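Local structure of GH26A (Muricauda sp. MAR_2010_75, 6Q75) at residues S294-W299 and E314-D319; K33-Y38 and N213-W218. The protein is a glycoside hydrolase of family 26 that probably cleaves glycosidic bonds in polysaccharides such as mannans. All coordinates share one frame; numbering follows the deposited sequence.

Interaction 1: S294-W299 and E314-D319; sequences SWFMVW and EVYGYD
Phe296, on the strand of residues 294-299, pushes its ring against Val315 and Tyr316 of helix 309-316, beyond the short helix 302-305. The setting is a (beta/alpha)8 barrel, the fold of family 26 glycoside hydrolases. Strand 293-299 comes last of its eight main strands, and helix 309-316 lies on the outside of the barrel wall. How an aromatic side chain can join a strand to a helix set well back from it is plain here, for the nearest CA atoms, those of Phe296 and Val315, stand 10.7 Å apart.

All direct contact is apolar. Phe296 provides about half of the 105 Å² buried. Its CG sits between the backbone N and the carbonyl carbon (chi1 63°), and the ring projects from the strand so that its far end, CE2 and CZ, does the touching. The CG1 methyl of Val315 meets that end obliquely, 3.8 Å from CE2 of Phe296. Tyr316 reaches the same ring from its flank: CE1 of Tyr316 comes to the edge of the phenyl ring, near its plane, 4.1 Å from CZ of Phe296. Leu281 and Ala48 also pack on Phe296, and Pro72 on Tyr316; all three touching residues are buried.

Polar links serve the two segments separately. On the strand side, Phe296 and Ser294 are tied through their backbones to Leu47 of the first barrel strand, closing the sheet on itself. On the helix side, Glu314 forms salt bridges with Arg311 and Arg283. The chain turns just beyond Val315, whose O accepts a hydrogen bond from the hydroxyl of Thr321 and another from Tyr318 N, the latter 3.2 Å from Val315 O.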
loop_
_atom_site.group_PDB
_atom_site.type_symbol
_atom_site.label_atom_id
_atom_site.label_comp_id
_atom_site.label_asym_id
_atom_site.label_seq_id
_atom_site.Cartn_x
_atom_site.Cartn_y
_atom_site.Cartn_z
ATOM N N SER A 294 0.037 4.708 11.865
ATOM C CA SER A 294 1.485 4.554 11.900
ATOM C C SER A 294 2.197 5.337 10.823
ATOM O O SER A 294 3.366 5.676 11.008
ATOM C CB SER A 294 1.875 3.079 11.743
ATOM O OG SER A 294 1.156 2.294 12.662
ATOM N N TRP A 295 1.547 5.575 9.688
ATOM C CA TRP A 295 2.084 6.456 8.663
ATOM C C TRP A 295 0.912 7.008 7.877
ATOM O O TRP A 295 -0.224 6.543 8.003
ATOM C CB TRP A 295 3.126 5.762 7.739
ATOM C CG TRP A 295 2.584 4.806 6.712
ATOM C CD1 TRP A 295 2.033 5.116 5.477
ATOM C CD2 TRP A 295 2.586 3.370 6.803
ATOM N NE1 TRP A 295 1.684 3.939 4.815
ATOM C CE2 TRP A 295 2.005 2.867 5.615
ATOM C CE3 TRP A 295 3.012 2.463 7.783
ATOM C CZ2 TRP A 295 1.845 1.484 5.374
ATOM C CZ3 TRP A 295 2.829 1.080 7.550
ATOM C CH2 TRP A 295 2.264 0.616 6.346
ATOM N N PHE A 296 1.187 8.058 7.111
ATOM C CA PHE A 296 0.277 8.521 6.079
ATOM C C PHE A 296 1.075 8.608 4.794
ATOM O O PHE A 296 2.291 8.790 4.839
ATOM C CB PHE A 296 -0.350 9.890 6.442
ATOM C CG PHE A 296 0.641 11.012 6.557
ATOM C CD1 PHE A 296 1.173 11.635 5.423
ATOM C CD2 PHE A 296 0.981 11.520 7.804
ATOM C CE1 PHE A 296 2.062 12.717 5.540
ATOM C CE2 PHE A 296 1.875 12.587 7.927
ATOM C CZ PHE A 296 2.409 13.194 6.794
ATOM N N MET A 297 0.393 8.486 3.642
ATOM C CA MET A 297 1.066 8.625 2.353
ATOM C C MET A 297 0.217 9.515 1.456
ATOM O O MET A 297 -0.846 9.093 0.997
ATOM C CB MET A 297 1.293 7.253 1.686
ATOM C CG MET A 297 2.195 7.406 0.477
ATOM S SD MET A 297 2.376 5.931 -0.547
ATOM C CE MET A 297 0.689 5.705 -1.126
ATOM N N VAL A 298 0.674 10.749 1.217
ATOM C CA VAL A 298 -0.063 11.658 0.347
ATOM C C VAL A 298 0.041 11.209 -1.103
ATOM O O VAL A 298 1.097 10.740 -1.560
ATOM C CB VAL A 298 0.446 13.094 0.529
ATOM C CG1 VAL A 298 -0.275 14.034 -0.416
ATOM C CG2 VAL A 298 0.217 13.516 1.942
ATOM N N TRP A 299 -1.066 11.321 -1.829
ATOM C CA TRP A 299 -1.137 10.827 -3.203
ATOM C C TRP A 299 -0.575 11.870 -4.160
ATOM O O TRP A 299 -1.251 12.837 -4.489
ATOM C CB TRP A 299 -2.575 10.497 -3.575
ATOM C CG TRP A 299 -2.630 9.799 -4.918
ATOM C CD1 TRP A 299 -2.937 10.355 -6.122
ATOM C CD2 TRP A 299 -2.282 8.431 -5.180
ATOM N NE1 TRP A 299 -2.860 9.400 -7.117
ATOM C CE2 TRP A 299 -2.451 8.214 -6.562
ATOM C CE3 TRP A 299 -1.882 7.358 -4.371
ATOM C CZ2 TRP A 299 -2.208 6.963 -7.164
ATOM C CZ3 TRP A 299 -1.648 6.130 -4.965
ATOM C CH2 TRP A 299 -1.810 5.944 -6.350
ATOM N N GLU A 314 2.480 22.481 8.975
ATOM C CA GLU A 314 1.891 22.181 10.280
ATOM C C GLU A 314 1.974 20.691 10.604
ATOM O O GLU A 314 2.265 20.302 11.747
ATOM C CB GLU A 314 0.436 22.644 10.304
ATOM C CG GLU A 314 -0.290 22.411 11.614
ATOM C CD GLU A 314 -1.792 22.652 11.493
ATOM O OE1 GLU A 314 -2.417 22.161 10.533
ATOM O OE2 GLU A 314 -2.352 23.354 12.355
ATOM N N VAL A 315 1.671 19.847 9.620
ATOM C CA VAL A 315 1.645 18.403 9.837
ATOM C C VAL A 315 3.062 17.847 9.884
ATOM O O VAL A 315 3.416 17.075 10.784
ATOM C CB VAL A 315 0.795 17.729 8.746
ATOM C CG1 VAL A 315 0.915 16.204 8.807
ATOM C CG2 VAL A 315 -0.675 18.157 8.851
ATOM N N TYR A 316 3.908 18.249 8.932
ATOM C CA TYR A 316 5.300 17.817 8.982
ATOM C C TYR A 316 6.004 18.322 10.237
ATOM O O TYR A 316 6.935 17.674 10.719
ATOM C CB TYR A 316 6.049 18.285 7.742
ATOM C CG TYR A 316 5.968 17.293 6.594
ATOM C CD1 TYR A 316 4.747 16.947 6.036
ATOM C CD2 TYR A 316 7.108 16.718 6.079
ATOM C CE1 TYR A 316 4.664 16.039 4.970
ATOM C CE2 TYR A 316 7.046 15.823 5.032
ATOM C CZ TYR A 316 5.834 15.481 4.485
ATOM O OH TYR A 316 5.827 14.586 3.450
ATOM N N GLY A 317 5.600 19.482 10.770
ATOM C CA GLY A 317 6.240 20.028 11.954
ATOM C C GLY A 317 5.670 19.580 13.284
ATOM O O GLY A 317 6.206 19.941 14.341
ATOM N N TYR A 318 4.573 18.833 13.256
ATOM C CA TYR A 318 3.957 18.315 14.469
ATOM C C TYR A 318 4.930 17.402 15.212
ATOM O O TYR A 318 5.657 16.611 14.604
ATOM C CB TYR A 318 2.680 17.569 14.075
ATOM C CG TYR A 318 1.852 16.915 15.158
ATOM C CD1 TYR A 318 1.367 17.618 16.259
ATOM C CD2 TYR A 318 1.539 15.568 15.050
ATOM C CE1 TYR A 318 0.593 16.967 17.234
ATOM C CE2 TYR A 318 0.781 14.926 15.994
ATOM C CZ TYR A 318 0.308 15.615 17.081
ATOM O OH TYR A 318 -0.444 14.909 18.000
ATOM N N ASP A 319 4.923 17.500 16.548
ATOM C CA ASP A 319 5.932 16.804 17.336
ATOM C C ASP A 319 5.874 15.289 17.140
ATOM O O ASP A 319 6.900 14.618 17.262
ATOM C CB ASP A 319 5.747 17.144 18.816
ATOM C CG ASP A 319 4.525 16.470 19.412
ATOM O OD1 ASP A 319 3.390 16.776 18.991
ATOM O OD2 ASP A 319 4.700 15.672 20.357
#

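Interaction 2: K33-Y38 and N213-W218; sequences KVLLDY and NLIWVW
Ile215 drives its CD1 methyl between Leu35 and Leu36, two neighbours on one turn of helix 30-40. With CG1 beside the backbone N and CD1 extended beyond it (chi2 163°), the isoleucine arm reaches both leucines at once. Leu35 crosses it at a slant, and its CD2 lies 3.7 Å from Ile215 CD1. Leu36 instead runs alongside in the opposite sense, so that contact spreads over its length: Leu36 CG is 3.8 Å from Ile215 CD1, while Leu36 CD2 reaches back to the other branch, 3.9 Å from Ile215 CG2. In the (beta/alpha)8 barrel, strand 214-221 is the fifth of the wall, and helix 30-40 precedes the first strand; Ile215 points into the barrel near the strand's N-terminal end, and helix 30-40 packs across that end of the barrel. Were Leu36 cut back to an alanine, the loss of CG and both methyls is likely to open a gap beside CG1, CG2 and CD1 of Ile215, leaving Leu35 as the remaining grip of this helical turn on it. Ile246 of the next strand touches both Leu36 and Ile215, and Leu171 of the preceding strand also packs on Ile215.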
loop_
_atom_site.group_PDB
_atom_site.type_symbol
_atom_site.label_atom_id
_atom_site.label_comp_id
_atom_site.label_asym_id
_atom_site.label_seq_id
_atom_site.Cartn_x
_atom_site.Cartn_y
_atom_site.Cartn_z
ATOM N N LYS A 33 12.036 -7.676 10.096
ATOM C CA LYS A 33 11.807 -7.748 11.537
ATOM C C LYS A 33 12.172 -6.437 12.214
ATOM O O LYS A 33 11.461 -5.979 13.119
ATOM C CB LYS A 33 12.586 -8.912 12.123
ATOM C CG LYS A 33 12.016 -10.221 11.647
ATOM N N VAL A 34 13.264 -5.807 11.769
ATOM C CA VAL A 34 13.670 -4.521 12.328
ATOM C C VAL A 34 12.622 -3.452 12.028
ATOM O O VAL A 34 12.235 -2.676 12.914
ATOM C CB VAL A 34 15.060 -4.129 11.797
ATOM C CG1 VAL A 34 15.360 -2.686 12.140
ATOM C CG2 VAL A 34 16.129 -5.029 12.421
ATOM N N LEU A 35 12.143 -3.399 10.783
ATOM C CA LEU A 35 11.154 -2.388 10.413
ATOM C C LEU A 35 9.826 -2.621 11.122
ATOM O O LEU A 35 9.183 -1.662 11.589
ATOM C CB LEU A 35 10.961 -2.383 8.899
ATOM C CG LEU A 35 9.923 -1.453 8.266
ATOM C CD1 LEU A 35 10.135 -0.018 8.766
ATOM C CD2 LEU A 35 10.012 -1.533 6.730
ATOM N N LEU A 36 9.383 -3.879 11.207
ATOM C CA LEU A 36 8.130 -4.149 11.910
ATOM C C LEU A 36 8.237 -3.822 13.396
ATOM O O LEU A 36 7.278 -3.313 13.988
ATOM C CB LEU A 36 7.712 -5.605 11.719
ATOM C CG LEU A 36 6.876 -5.910 10.484
ATOM C CD1 LEU A 36 6.610 -7.426 10.400
ATOM C CD2 LEU A 36 5.576 -5.112 10.471
ATOM N N ASP A 37 9.379 -4.131 14.027
ATOM C CA ASP A 37 9.561 -3.745 15.422
ATOM C C ASP A 37 9.515 -2.234 15.568
ATOM O O ASP A 37 8.941 -1.701 16.531
ATOM C CB ASP A 37 10.886 -4.286 15.969
ATOM C CG ASP A 37 11.192 -3.760 17.370
ATOM O OD1 ASP A 37 10.325 -3.896 18.264
ATOM O OD2 ASP A 37 12.290 -3.198 17.586
ATOM N N TYR A 38 10.115 -1.524 14.617
ATOM C CA TYR A 38 10.076 -0.068 14.660
ATOM C C TYR A 38 8.647 0.446 14.539
ATOM O O TYR A 38 8.234 1.344 15.283
ATOM C CB TYR A 38 10.959 0.488 13.549
ATOM C CG TYR A 38 10.921 1.985 13.436
ATOM C CD1 TYR A 38 11.475 2.793 14.426
ATOM C CD2 TYR A 38 10.328 2.588 12.331
ATOM C CE1 TYR A 38 11.438 4.181 14.320
ATOM C CE2 TYR A 38 10.282 3.969 12.213
ATOM C CZ TYR A 38 10.843 4.748 13.195
ATOM O OH TYR A 38 10.798 6.116 13.049
ATOM N N ASN A 213 11.094 -10.580 2.172
ATOM C CA ASN A 213 11.322 -9.185 2.509
ATOM C C ASN A 213 10.050 -8.351 2.456
ATOM O O ASN A 213 10.135 -7.119 2.520
ATOM C CB ASN A 213 12.373 -8.587 1.579
ATOM C CG ASN A 213 11.904 -8.578 0.144
ATOM O OD1 ASN A 213 11.224 -9.521 -0.299
ATOM N ND2 ASN A 213 12.240 -7.519 -0.594
ATOM N N LEU A 214 8.881 -8.972 2.334
ATOM C CA LEU A 214 7.625 -8.232 2.238
ATOM C C LEU A 214 6.934 -8.132 3.592
ATOM O O LEU A 214 6.921 -9.088 4.373
ATOM C CB LEU A 214 6.681 -8.890 1.235
ATOM C CG LEU A 214 7.310 -9.259 -0.116
ATOM C CD1 LEU A 214 6.305 -9.960 -1.017
ATOM C CD2 LEU A 214 7.827 -8.001 -0.794
ATOM N N ILE A 215 6.447 -6.929 3.904
ATOM C CA ILE A 215 5.496 -6.700 4.982
ATOM C C ILE A 215 4.133 -6.564 4.325
ATOM O O ILE A 215 3.939 -5.690 3.471
ATOM C CB ILE A 215 5.861 -5.437 5.786
ATOM C CG1 ILE A 215 7.125 -5.703 6.622
ATOM C CG2 ILE A 215 4.713 -5.012 6.704
ATOM C CD1 ILE A 215 7.783 -4.435 7.120
ATOM N N TRP A 216 3.181 -7.411 4.705
ATOM C CA TRP A 216 1.932 -7.492 3.955
ATOM C C TRP A 216 0.938 -6.476 4.487
ATOM O O TRP A 216 0.421 -6.621 5.601
ATOM C CB TRP A 216 1.351 -8.902 3.989
ATOM C CG TRP A 216 2.146 -9.805 3.073
ATOM C CD1 TRP A 216 3.392 -10.322 3.296
ATOM C CD2 TRP A 216 1.784 -10.191 1.739
ATOM N NE1 TRP A 216 3.802 -11.053 2.200
ATOM C CE2 TRP A 216 2.832 -10.982 1.233
ATOM C CE3 TRP A 216 0.659 -9.979 0.941
ATOM C CZ2 TRP A 216 2.798 -11.533 -0.045
ATOM C CZ3 TRP A 216 0.623 -10.531 -0.323
ATOM C CH2 TRP A 216 1.686 -11.321 -0.796
ATOM N N VAL A 217 0.637 -5.470 3.669
ATOM C CA VAL A 217 -0.247 -4.385 4.083
ATOM C C VAL A 217 -1.568 -4.601 3.371
ATOM O O VAL A 217 -1.645 -4.484 2.139
ATOM C CB VAL A 217 0.320 -3.001 3.759
ATOM C CG1 VAL A 217 -0.655 -1.898 4.308
ATOM C CG2 VAL A 217 1.729 -2.836 4.356
ATOM N N TRP A 218 -2.609 -4.893 4.152
ATOM C CA TRP A 218 -3.969 -5.033 3.649
ATOM C C TRP A 218 -4.586 -3.643 3.686
ATOM O O TRP A 218 -4.826 -3.115 4.767
ATOM C CB TRP A 218 -4.733 -6.024 4.526
ATOM C CG TRP A 218 -6.182 -6.282 4.154
ATOM C CD1 TRP A 218 -6.668 -7.242 3.288
ATOM C CD2 TRP A 218 -7.322 -5.624 4.700
ATOM N NE1 TRP A 218 -8.044 -7.201 3.260
ATOM C CE2 TRP A 218 -8.470 -6.212 4.113
ATOM C CE3 TRP A 218 -7.490 -4.580 5.626
ATOM C CZ2 TRP A 218 -9.759 -5.789 4.416
ATOM C CZ3 TRP A 218 -8.784 -4.163 5.921
ATOM C CH2 TRP A 218 -9.893 -4.767 5.328
#

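Both contacts pack a helix on the same parallel barrel sheet, with centres about 20 Å apart: interaction 1 on its outer surface, where Phe296 points outward, and interaction 2 at the N-terminal end of the barrel, on an inward-pointing residue. They come in series along the chain: interaction 2 joins residues 33-38 to 213-218 across the first four barrel strands, and interaction 1 follows over a short span. Their strands, 214-221 and 293-299, are separated in the sheet by strands 246-251 and 273-278, yet Trp295 CH2 lies 4.0 Å from Val217 CG2. The two contacts are thus linked through the barrel interior by Trp295 and Val217, which lie on strands that also carry Phe296 and Ile215.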